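Side-chain contacts in lipolytic protein G-D-S-L family (Chitinophaga pinensis, PDB 4Q7Q), which is of unknown function but, as a member of the GDSL-like lipase/acylhydrolase family, probably hydrolyses ester bonds in lipids or other acylated substrates: residues 135-138 and 142-145; 22-27 and 50-55; 103-108 and 165-170; 91-94 and 98-101. All coordinates share one frame; numbering follows the deposited sequence.

Contact 1: 135-138 and 142-145; sequences FVYI and KNNA
Phe135 and Ala145 face each other as the hydrogen-bonded pair of a short antiparallel hairpin, and this buried end is the ordered part of the contact. Two backbone bonds close the pair, Phe135 N to Ala145 O at 2.8 Å and Ala145 N to Phe135 O at 2.9 Å. Both side chains lie on the same face of the sheet, where Phe135 CD2 comes 4.3 Å from Ala145 CB. The Phe135 ring stands with CG anti to the backbone N (chi1 162°), beside the carbonyl carbon. That brings CE2 within 3.6 Å of Asn143 OD1, which meets the ring at its edge, near the ring plane, with the amide turned 83° from the ring. Over one face, displaced to the rim, sits Tyr137 N, which in turn donates to Asn143 O at 2.9 Å. On the other face of the sheet, Val136 CG2 touches Asn144 CB at 4.2 Å; the Asn144 amide turns off to Ala141 O in the turn.

At the solvent side Tyr137 CB and Asn143 CB still meet at 3.7 Å, but the tyrosine ring leads away and Asn143 is exposed, with a tetraethylene glycol molecule nearby. Inward, Phe135 packs on Asp235 and Leu237, beside a probable Ser14-His238-Asp235 triad. Were Phe135 replaced by an alanine, Asn143 OD1 would lose the aromatic edge it meets, and a gap would probably open between Ala145 and Asp235. The main chain therefore sets the hairpin's register, while one aromatic ring joins it to the probable catalytic loop and polar groups take the outer side.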
loop_
_atom_site.group_PDB
_atom_site.type_symbol
_atom_site.label_atom_id
_atom_site.label_comp_id
_atom_site.label_asym_id
_atom_site.label_seq_id
_atom_site.Cartn_x
_atom_site.Cartn_y
_atom_site.Cartn_z
ATOM N N PHE A 135 -2.322 11.000 7.100
ATOM C CA PHE A 135 -0.945 10.924 6.646
ATOM C C PHE A 135 -0.302 12.298 6.674
ATOM O O PHE A 135 -0.908 13.269 6.230
ATOM C CB PHE A 135 -0.926 10.383 5.217
ATOM C CG PHE A 135 0.355 10.650 4.472
ATOM C CD1 PHE A 135 1.532 10.041 4.862
ATOM C CD2 PHE A 135 0.376 11.497 3.371
ATOM C CE1 PHE A 135 2.714 10.273 4.172
ATOM C CE2 PHE A 135 1.550 11.727 2.673
ATOM C CZ PHE A 135 2.724 11.118 3.077
ATOM N N VAL A 136 0.914 12.382 7.210
ATOM C CA VAL A 136 1.723 13.591 7.099
ATOM C C VAL A 136 3.122 13.192 6.645
ATOM O O VAL A 136 3.788 12.400 7.303
ATOM C CB VAL A 136 1.800 14.368 8.427
ATOM C CG1 VAL A 136 2.543 15.672 8.218
ATOM C CG2 VAL A 136 0.410 14.643 8.965
ATOM N N TYR A 137 3.550 13.717 5.501
ATOM C CA TYR A 137 4.835 13.348 4.920
ATOM C C TYR A 137 5.999 13.805 5.804
ATOM O O TYR A 137 6.117 14.983 6.143
ATOM C CB TYR A 137 4.963 13.953 3.519
ATOM C CG TYR A 137 6.201 13.532 2.758
ATOM C CD1 TYR A 137 6.752 12.267 2.928
ATOM C CD2 TYR A 137 6.818 14.402 1.869
ATOM C CE1 TYR A 137 7.883 11.880 2.235
ATOM C CE2 TYR A 137 7.952 14.022 1.165
ATOM C CZ TYR A 137 8.483 12.757 1.355
ATOM O OH TYR A 137 9.610 12.368 0.662
ATOM N N ILE A 138 6.866 12.863 6.161
ATOM C CA ILE A 138 7.960 13.135 7.082
ATOM C C ILE A 138 8.972 14.161 6.552
ATOM O O ILE A 138 9.646 14.842 7.334
ATOM C CB ILE A 138 8.660 11.816 7.511
ATOM C CG1 ILE A 138 9.403 12.005 8.831
ATOM C CG2 ILE A 138 9.588 11.290 6.419
ATOM C CD1 ILE A 138 9.744 10.696 9.523
ATOM N N LYS A 142 3.487 19.739 4.581
ATOM C CA LYS A 142 2.467 20.351 3.731
ATOM C C LYS A 142 1.844 19.305 2.813
ATOM O O LYS A 142 0.754 19.502 2.271
ATOM C CB LYS A 142 3.060 21.491 2.903
ATOM C CG LYS A 142 3.534 22.660 3.738
ATOM C CD LYS A 142 4.060 23.789 2.869
ATOM C CE LYS A 142 4.507 24.965 3.720
ATOM N NZ LYS A 142 4.956 26.115 2.888
ATOM N N ASN A 143 2.561 18.201 2.635
ATOM C CA ASN A 143 2.038 17.036 1.947
ATOM C C ASN A 143 1.360 16.161 2.988
ATOM O O ASN A 143 2.017 15.483 3.782
ATOM C CB ASN A 143 3.168 16.276 1.257
ATOM C CG ASN A 143 2.667 15.197 0.325
ATOM O OD1 ASN A 143 1.612 14.599 0.541
ATOM N ND2 ASN A 143 3.427 14.945 -0.733
ATOM N N ASN A 144 0.037 16.202 2.997
ATOM C CA ASN A 144 -0.723 15.440 3.964
ATOM C C ASN A 144 -2.069 14.999 3.393
ATOM O O ASN A 144 -2.485 15.474 2.338
ATOM C CB ASN A 144 -0.885 16.240 5.266
ATOM C CG ASN A 144 -1.570 17.577 5.054
ATOM O OD1 ASN A 144 -2.768 17.636 4.784
ATOM N ND2 ASN A 144 -0.808 18.659 5.182
ATOM N N ALA A 145 -2.745 14.092 4.091
ATOM C CA ALA A 145 -4.006 13.528 3.610
ATOM C C ALA A 145 -4.803 12.993 4.783
ATOM O O ALA A 145 -4.235 12.581 5.785
ATOM C CB ALA A 145 -3.738 12.407 2.622
#

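Contact 2: 22-27 and 50-55; sequences LDETGN and GHNGWT
Glu24 OE1 and Asn52 ND2 approach to 3.4 Å, yet the angle is too poor for a hydrogen bond. The side chains run at a slant to one another, with carboxylate and amide planes 51° apart. A water makes the real link: it donates to Glu24 OE1 at 2.7 Å and accepts from Asn52 ND2 at 3.0 Å. The other carboxylate oxygen, Glu24 OE2, is bonded to Tyr17 OH, so both ends of the carboxylate are held.

Direct hydrogen bonds shape the backbone that presents each partner. In the 3-10 segment carrying Glu24, Thr25 OG1 gives to Leu22 O at 2.7 Å, in the carbonyl plane and on a lone pair, and the same oxygen accepts from Thr25 N and Asn27 N. Asn52 rides on a type II turn closed by Trp54 N to His51 O, with Gly53 at a positive phi of 86°.

Apolar packing backs the turn, His51 CB lying 3.4 Å above the plane of the Trp54 ring, near the rim.

Asn52 also touches Ser14, the probable nucleophile, and Tyr17. The loop after the second strand lies beside the active site in SGNH hydrolases, and this water-bridged pair is consistent with the rim of such a site.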
loop_
_atom_site.group_PDB
_atom_site.type_symbol
_atom_site.label_atom_id
_atom_site.label_comp_id
_atom_site.label_asym_id
_atom_site.label_seq_id
_atom_site.Cartn_x
_atom_site.Cartn_y
_atom_site.Cartn_z
ATOM N N LEU A 22 15.122 3.085 2.996
ATOM C CA LEU A 22 14.719 3.306 4.376
ATOM C C LEU A 22 15.056 4.712 4.870
ATOM O O LEU A 22 14.432 5.201 5.803
ATOM C CB LEU A 22 15.317 2.236 5.289
ATOM C CG LEU A 22 14.912 0.815 4.885
ATOM C CD1 LEU A 22 15.672 -0.218 5.691
ATOM C CD2 LEU A 22 13.408 0.617 5.035
ATOM N N ASP A 23 16.017 5.371 4.228
ATOM C CA ASP A 23 16.317 6.768 4.543
ATOM C C ASP A 23 15.085 7.653 4.333
ATOM O O ASP A 23 14.896 8.638 5.047
ATOM C CB ASP A 23 17.484 7.286 3.697
ATOM C CG ASP A 23 17.229 7.160 2.208
ATOM O OD1 ASP A 23 16.810 6.073 1.762
ATOM O OD2 ASP A 23 17.451 8.150 1.479
ATOM N N GLU A 24 14.236 7.283 3.374
ATOM C CA GLU A 24 13.038 8.071 3.087
ATOM C C GLU A 24 11.930 7.874 4.124
ATOM O O GLU A 24 10.942 8.611 4.119
ATOM C CB GLU A 24 12.529 7.808 1.667
ATOM C CG GLU A 24 13.456 8.397 0.609
ATOM C CD GLU A 24 13.042 8.079 -0.811
ATOM O OE1 GLU A 24 11.922 8.456 -1.222
ATOM O OE2 GLU A 24 13.851 7.449 -1.520
ATOM N N THR A 25 12.094 6.889 5.010
ATOM C CA THR A 25 11.208 6.756 6.168
ATOM C C THR A 25 11.731 7.573 7.349
ATOM O O THR A 25 11.179 7.503 8.444
ATOM C CB THR A 25 11.034 5.286 6.629
ATOM O OG1 THR A 25 12.236 4.828 7.268
ATOM C CG2 THR A 25 10.691 4.376 5.452
ATOM N N GLY A 26 12.805 8.332 7.138
ATOM C CA GLY A 26 13.466 9.012 8.239
ATOM C C GLY A 26 14.156 8.006 9.144
ATOM O O GLY A 26 14.375 8.258 10.335
ATOM N N ASN A 27 14.486 6.854 8.566
ATOM C CA ASN A 27 15.052 5.724 9.298
ATOM C C ASN A 27 14.173 5.223 10.446
ATOM O O ASN A 27 14.670 4.629 11.404
ATOM C CB ASN A 27 16.475 6.034 9.770
ATOM C CG ASN A 27 17.389 6.388 8.624
ATOM O OD1 ASN A 27 17.645 5.563 7.746
ATOM N ND2 ASN A 27 17.880 7.622 8.615
ATOM N N GLY A 50 8.307 -1.154 -6.940
ATOM C CA GLY A 50 7.484 -0.179 -6.257
ATOM C C GLY A 50 7.878 1.191 -6.751
ATOM O O GLY A 50 9.070 1.526 -6.818
ATOM N N HIS A 51 6.879 1.989 -7.095
ATOM C CA HIS A 51 7.113 3.336 -7.603
ATOM C C HIS A 51 6.491 4.358 -6.676
ATOM O O HIS A 51 5.285 4.358 -6.446
ATOM C CB HIS A 51 6.592 3.452 -9.030
ATOM C CG HIS A 51 7.325 2.561 -9.975
ATOM N ND1 HIS A 51 8.354 3.014 -10.773
ATOM C CD2 HIS A 51 7.227 1.232 -10.200
ATOM C CE1 HIS A 51 8.841 2.003 -11.468
ATOM N NE2 HIS A 51 8.178 0.907 -11.135
ATOM N N ASN A 52 7.348 5.209 -6.126
ATOM C CA ASN A 52 6.979 6.121 -5.055
ATOM C C ASN A 52 5.899 7.088 -5.507
ATOM O O ASN A 52 6.101 7.853 -6.441
ATOM C CB ASN A 52 8.220 6.873 -4.572
ATOM C CG ASN A 52 7.993 7.586 -3.248
ATOM O OD1 ASN A 52 6.971 7.392 -2.605
ATOM N ND2 ASN A 52 8.958 8.391 -2.831
ATOM N N GLY A 53 4.737 7.020 -4.864
ATOM C CA GLY A 53 3.665 7.946 -5.147
ATOM C C GLY A 53 2.747 7.564 -6.286
ATOM O O GLY A 53 1.811 8.296 -6.576
ATOM N N TRP A 54 3.006 6.440 -6.946
ATOM C CA TRP A 54 2.237 6.115 -8.146
ATOM C C TRP A 54 0.886 5.473 -7.857
ATOM O O TRP A 54 0.707 4.739 -6.880
ATOM C CB TRP A 54 3.018 5.184 -9.079
ATOM C CG TRP A 54 4.168 5.808 -9.812
ATOM C CD1 TRP A 54 4.983 6.826 -9.387
ATOM C CD2 TRP A 54 4.659 5.413 -11.095
ATOM N NE1 TRP A 54 5.944 7.091 -10.347
ATOM C CE2 TRP A 54 5.764 6.234 -11.400
ATOM C CE3 TRP A 54 4.261 4.452 -12.026
ATOM C CZ2 TRP A 54 6.476 6.117 -12.587
ATOM C CZ3 TRP A 54 4.974 4.335 -13.207
ATOM C CH2 TRP A 54 6.059 5.171 -13.481
ATOM N N THR A 55 -0.049 5.714 -8.768
ATOM C CA THR A 55 -1.336 5.035 -8.758
ATOM C C THR A 55 -1.256 3.785 -9.641
ATOM O O THR A 55 -0.297 3.612 -10.410
ATOM C CB THR A 55 -2.433 5.934 -9.323
ATOM O OG1 THR A 55 -2.119 6.232 -10.688
ATOM C CG2 THR A 55 -2.528 7.234 -8.525
HETATM O O HOH W 1 9.642 9.592 -0.204
#

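Contact 3: 103-108 and 165-170; sequences TVYGSF and LTIGRY
Ile167 lies against two aromatic residues of helix 104-118. Its CD1 meets Phe108 CB at 3.5 Å, the two side chains crossing at about a right angle, while its CG1 lies 3.7 Å from Tyr105 CD1. Ile167 and Tyr105 slide past one another in opposite directions, so the isoleucine runs past the tyrosine toward one helix as the tyrosine reaches toward the other. CG1 of Ile167 is anti to its carbonyl carbon (chi1 -65°), which aims the longer branch across the interface. At the far end of the tyrosine, OH rests 3.4 Å from Thr166 CB, and Thr166 CG2 sits at the ring edge, near its plane. Thr166 OG1 is bonded within its own helix, to Asn162 O.

Around this first shell, Tyr105 also packs on Ala163 and Phe108 on Val164, both about one turn back on helix 157-171, and Tyr95 touches Ile167. The start of helix 104-118 is fixed by Thr103, the N-cap: its OG1 accepts from Gly106 N at 3.0 Å. Gly106 suits the spot, since a CB there would crowd Thr103 OG1. The short segments cross at -43° with their axes 11.3 Å apart, a wide spacing that the large side chains fill. Helix 104-118 lies in the connection from strand 73-77 to 123-127, and helix 157-171 in that from 123-127 to 175-176, consistent with the alpha/beta/alpha fold of SGNH hydrolases. No hydrogen bond spans the two segments, so carbon-to-carbon packing holds this join, and the buried Tyr105 OH meets mainly the carbon side of Thr166.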
loop_
_atom_site.group_PDB
_atom_site.type_symbol
_atom_site.label_atom_id
_atom_site.label_comp_id
_atom_site.label_asym_id
_atom_site.label_seq_id
_atom_site.Cartn_x
_atom_site.Cartn_y
_atom_site.Cartn_z
ATOM N N THR A 103 -10.079 3.560 -15.175
ATOM C CA THR A 103 -10.583 3.125 -13.878
ATOM C C THR A 103 -9.553 2.194 -13.274
ATOM O O THR A 103 -8.654 1.713 -13.975
ATOM C CB THR A 103 -11.897 2.323 -13.997
ATOM O OG1 THR A 103 -11.668 1.137 -14.777
ATOM C CG2 THR A 103 -12.995 3.156 -14.644
ATOM N N VAL A 104 -9.706 1.916 -11.984
ATOM C CA VAL A 104 -8.837 0.977 -11.285
ATOM C C VAL A 104 -8.951 -0.428 -11.879
ATOM O O VAL A 104 -7.941 -1.074 -12.167
ATOM C CB VAL A 104 -9.123 0.964 -9.772
ATOM C CG1 VAL A 104 -8.243 -0.052 -9.082
ATOM C CG2 VAL A 104 -8.891 2.353 -9.197
ATOM N N TYR A 105 -10.176 -0.899 -12.082
ATOM C CA TYR A 105 -10.378 -2.184 -12.739
ATOM C C TYR A 105 -9.673 -2.233 -14.105
ATOM O O TYR A 105 -9.054 -3.242 -14.456
ATOM C CB TYR A 105 -11.867 -2.444 -12.937
ATOM C CG TYR A 105 -12.617 -3.071 -11.774
ATOM C CD1 TYR A 105 -12.579 -4.440 -11.558
ATOM C CD2 TYR A 105 -13.417 -2.299 -10.936
ATOM C CE1 TYR A 105 -13.298 -5.023 -10.530
ATOM C CE2 TYR A 105 -14.146 -2.876 -9.903
ATOM C CZ TYR A 105 -14.082 -4.245 -9.708
ATOM O OH TYR A 105 -14.792 -4.849 -8.686
ATOM N N GLY A 106 -9.768 -1.146 -14.875
ATOM C CA GLY A 106 -9.080 -1.045 -16.154
ATOM C C GLY A 106 -7.565 -1.147 -16.025
ATOM O O GLY A 106 -6.908 -1.844 -16.800
ATOM N N SER A 107 -7.008 -0.456 -15.032
ATOM C CA SER A 107 -5.563 -0.485 -14.798
ATOM C C SER A 107 -5.102 -1.889 -14.456
ATOM O O SER A 107 -4.036 -2.322 -14.890
ATOM C CB SER A 107 -5.173 0.455 -13.657
ATOM O OG SER A 107 -5.460 1.799 -13.990
ATOM N N PHE A 108 -5.893 -2.597 -13.659
ATOM C CA PHE A 108 -5.514 -3.955 -13.293
ATOM C C PHE A 108 -5.568 -4.887 -14.494
ATOM O O PHE A 108 -4.752 -5.806 -14.596
ATOM C CB PHE A 108 -6.335 -4.479 -12.117
ATOM C CG PHE A 108 -5.768 -4.097 -10.778
ATOM C CD1 PHE A 108 -5.850 -2.792 -10.329
ATOM C CD2 PHE A 108 -5.148 -5.043 -9.976
ATOM C CE1 PHE A 108 -5.321 -2.430 -9.090
ATOM C CE2 PHE A 108 -4.617 -4.695 -8.742
ATOM C CZ PHE A 108 -4.705 -3.383 -8.293
ATOM N N LEU A 165 -10.294 -7.632 -4.548
ATOM C CA LEU A 165 -10.865 -8.923 -4.177
ATOM C C LEU A 165 -11.712 -9.500 -5.308
ATOM O O LEU A 165 -11.649 -10.692 -5.598
ATOM C CB LEU A 165 -11.695 -8.803 -2.903
ATOM C CG LEU A 165 -10.911 -8.584 -1.605
ATOM C CD1 LEU A 165 -11.854 -8.092 -0.524
ATOM C CD2 LEU A 165 -10.219 -9.868 -1.166
ATOM N N THR A 166 -12.504 -8.647 -5.946
ATOM C CA THR A 166 -13.352 -9.080 -7.057
ATOM C C THR A 166 -12.532 -9.590 -8.240
ATOM O O THR A 166 -12.864 -10.616 -8.822
ATOM C CB THR A 166 -14.299 -7.947 -7.504
ATOM O OG1 THR A 166 -15.140 -7.575 -6.406
ATOM C CG2 THR A 166 -15.174 -8.392 -8.664
ATOM N N ILE A 167 -11.458 -8.884 -8.587
ATOM C CA ILE A 167 -10.579 -9.317 -9.674
ATOM C C ILE A 167 -9.923 -10.647 -9.337
ATOM O O ILE A 167 -9.812 -11.530 -10.192
ATOM C CB ILE A 167 -9.483 -8.267 -9.972
ATOM C CG1 ILE A 167 -10.115 -6.973 -10.491
ATOM C CG2 ILE A 167 -8.486 -8.789 -10.993
ATOM C CD1 ILE A 167 -9.172 -5.803 -10.494
ATOM N N GLY A 168 -9.489 -10.785 -8.087
ATOM C CA GLY A 168 -8.910 -12.029 -7.613
ATOM C C GLY A 168 -9.871 -13.194 -7.772
ATOM O O GLY A 168 -9.499 -14.251 -8.285
ATOM N N ARG A 169 -11.114 -13.004 -7.333
ATOM C CA ARG A 169 -12.128 -14.043 -7.468
ATOM C C ARG A 169 -12.401 -14.384 -8.930
ATOM O O ARG A 169 -12.566 -15.548 -9.273
ATOM C CB ARG A 169 -13.429 -13.635 -6.776
ATOM C CG ARG A 169 -13.364 -13.687 -5.258
ATOM C CD ARG A 169 -14.730 -13.452 -4.624
ATOM N NE ARG A 169 -14.723 -12.302 -3.723
ATOM C CZ ARG A 169 -15.297 -11.134 -3.996
ATOM N NH1 ARG A 169 -15.241 -10.142 -3.118
ATOM N NH2 ARG A 169 -15.937 -10.962 -5.146
ATOM N N TYR A 170 -12.448 -13.366 -9.783
ATOM C CA TYR A 170 -12.751 -13.567 -11.195
ATOM C C TYR A 170 -11.656 -14.358 -11.898
ATOM O O TYR A 170 -11.940 -15.234 -12.711
ATOM C CB TYR A 170 -12.957 -12.218 -11.887
ATOM C CG TYR A 170 -13.242 -12.326 -13.366
ATOM C CD1 TYR A 170 -14.411 -12.916 -13.824
ATOM C CD2 TYR A 170 -12.344 -11.835 -14.305
ATOM C CE1 TYR A 170 -14.679 -13.019 -15.177
ATOM C CE2 TYR A 170 -12.604 -11.932 -15.661
ATOM C CZ TYR A 170 -13.773 -12.525 -16.091
ATOM O OH TYR A 170 -14.038 -12.622 -17.438
#

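Contact 4: 91-94 and 98-101; sequences KLDD and DNGN
The amide of Asn99 spans two carboxylates of helix 92-96, its ND2 giving one bond to Asp93 OD1 at 3.1 Å and a straighter one to Asp94 OD1 at 3.0 Å. Both acceptors lie close to the amide plane, but the carboxylates are turned quite differently. The Asp93 carboxylate is tilted 26° from the amide plane and is met on its anti side, somewhat out of its own plane. The Asp94 carboxylate stands almost upright to the amide, at 85°, and ND2 comes to OD1 from above the carboxylate plane. The Asp94 CG is anti to its carbonyl carbon (chi1 -63°), beside the backbone N, which lets OD2 turn back to take Lys91 N at 2.9 Å on its anti lone pair.

Beyond the helix end, the chain bends in an Asx turn: Asp98 OD1 accepts from Gly100 N at 3.1 Å, and Gly100 has the positive phi that a side chain would make awkward. This turn links helix 92-96 to helix 104-118. With an alanine in place of Asp94, Lys91 N would probably lose its acceptor and the Asn99 amide would be left to Asp93 alone. The two neighbouring carboxylates probably concentrate negative charge, which the N-H groups of Asn99 would partly offset.

Two waters complete the link. One molecule accepts from Asn99 N at 2.9 Å and lies 2.7 Å from Asp94 O, an oxygen that also takes Arg109 NE; a second lies between Asp94 OD1 and Gly100 O, 3.0 Å from the latter.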
loop_
_atom_site.group_PDB
_atom_site.type_symbol
_atom_site.label_atom_id
_atom_site.label_comp_id
_atom_site.label_asym_id
_atom_site.label_seq_id
_atom_site.Cartn_x
_atom_site.Cartn_y
_atom_site.Cartn_z
ATOM N N LYS A 91 -15.947 -0.812 -12.677
ATOM C CA LYS A 91 -16.695 -2.040 -12.446
ATOM C C LYS A 91 -15.978 -3.198 -13.119
ATOM O O LYS A 91 -15.065 -2.985 -13.911
ATOM C CB LYS A 91 -18.123 -1.912 -12.986
ATOM C CG LYS A 91 -18.970 -0.828 -12.308
ATOM C CD LYS A 91 -20.376 -0.734 -12.911
ATOM C CE LYS A 91 -21.268 0.219 -12.115
ATOM N NZ LYS A 91 -22.607 0.420 -12.751
ATOM N N LEU A 92 -16.396 -4.422 -12.822
ATOM C CA LEU A 92 -15.730 -5.592 -13.387
ATOM C C LEU A 92 -15.692 -5.560 -14.923
ATOM O O LEU A 92 -14.752 -6.065 -15.530
ATOM C CB LEU A 92 -16.376 -6.883 -12.878
ATOM C CG LEU A 92 -15.734 -8.203 -13.330
ATOM C CD1 LEU A 92 -14.279 -8.292 -12.902
ATOM C CD2 LEU A 92 -16.522 -9.406 -12.817
ATOM N N ASP A 93 -16.705 -4.950 -15.539
ATOM C CA ASP A 93 -16.739 -4.770 -16.991
ATOM C C ASP A 93 -15.493 -4.063 -17.526
ATOM O O ASP A 93 -15.038 -4.346 -18.637
ATOM C CB ASP A 93 -17.984 -3.978 -17.393
ATOM C CG ASP A 93 -18.073 -3.744 -18.890
ATOM O OD1 ASP A 93 -17.669 -2.655 -19.349
ATOM O OD2 ASP A 93 -18.552 -4.647 -19.608
ATOM N N ASP A 94 -14.953 -3.137 -16.734
ATOM C CA ASP A 94 -13.731 -2.419 -17.098
ATOM C C ASP A 94 -12.492 -3.305 -17.024
ATOM O O ASP A 94 -11.462 -3.005 -17.629
ATOM C CB ASP A 94 -13.535 -1.198 -16.198
ATOM C CG ASP A 94 -14.643 -0.183 -16.354
ATOM O OD1 ASP A 94 -14.742 0.402 -17.448
ATOM O OD2 ASP A 94 -15.405 0.032 -15.389
ATOM N N ASP A 98 -11.647 -3.791 -22.759
ATOM C CA ASP A 98 -10.744 -2.662 -22.896
ATOM C C ASP A 98 -11.522 -1.359 -23.050
ATOM O O ASP A 98 -11.884 -0.964 -24.163
ATOM C CB ASP A 98 -9.819 -2.871 -24.094
ATOM C CG ASP A 98 -8.707 -1.844 -24.162
ATOM O OD1 ASP A 98 -8.718 -0.882 -23.360
ATOM O OD2 ASP A 98 -7.822 -1.995 -25.033
ATOM N N ASN A 99 -11.767 -0.695 -21.926
ATOM C CA ASN A 99 -12.403 0.610 -21.929
ATOM C C ASN A 99 -11.380 1.700 -21.650
ATOM O O ASN A 99 -11.734 2.821 -21.285
ATOM C CB ASN A 99 -13.531 0.653 -20.899
ATOM C CG ASN A 99 -14.606 -0.376 -21.184
ATOM O OD1 ASN A 99 -14.860 -0.716 -22.342
ATOM N ND2 ASN A 99 -15.235 -0.889 -20.129
ATOM N N GLY A 100 -10.106 1.364 -21.831
ATOM C CA GLY A 100 -9.034 2.304 -21.565
ATOM C C GLY A 100 -8.555 2.277 -20.126
ATOM O O GLY A 100 -9.176 1.667 -19.255
ATOM N N ASN A 101 -7.436 2.951 -19.886
ATOM C CA ASN A 101 -6.844 3.058 -18.555
ATOM C C ASN A 101 -7.524 4.153 -17.731
ATOM O O ASN A 101 -6.883 5.095 -17.275
ATOM C CB ASN A 101 -5.352 3.348 -18.708
ATOM C CG ASN A 101 -4.616 3.331 -17.390
ATOM O OD1 ASN A 101 -5.022 2.644 -16.444
ATOM N ND2 ASN A 101 -3.531 4.095 -17.313
HETATM O O HOH W 2 -10.893 -0.817 -19.178
HETATM O O HOH W 3 -11.680 1.440 -17.530
#

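Contact 3 is the buried one, apolar packing between two helices; contacts 2 and 4 lie at the surface and use amides, carboxylates and water, and contact 1, a hairpin, is only partly buried. Contacts 3 and 4 are neighbours, centres about 9 Å apart: Ser107 OG and Asn101 OD1 probably hydrogen-bond, and Tyr105 packs on Lys91 and Leu92, so helices 92-96 and 104-118 belong together. Contacts 1 and 2 touch through Ile138 on Glu24 and Thr25, and both border the probable triad. Contacts 1 and 3, with centres about 28 Å apart, lie on opposite sides of the chain's centre, as do contacts 2 and 3.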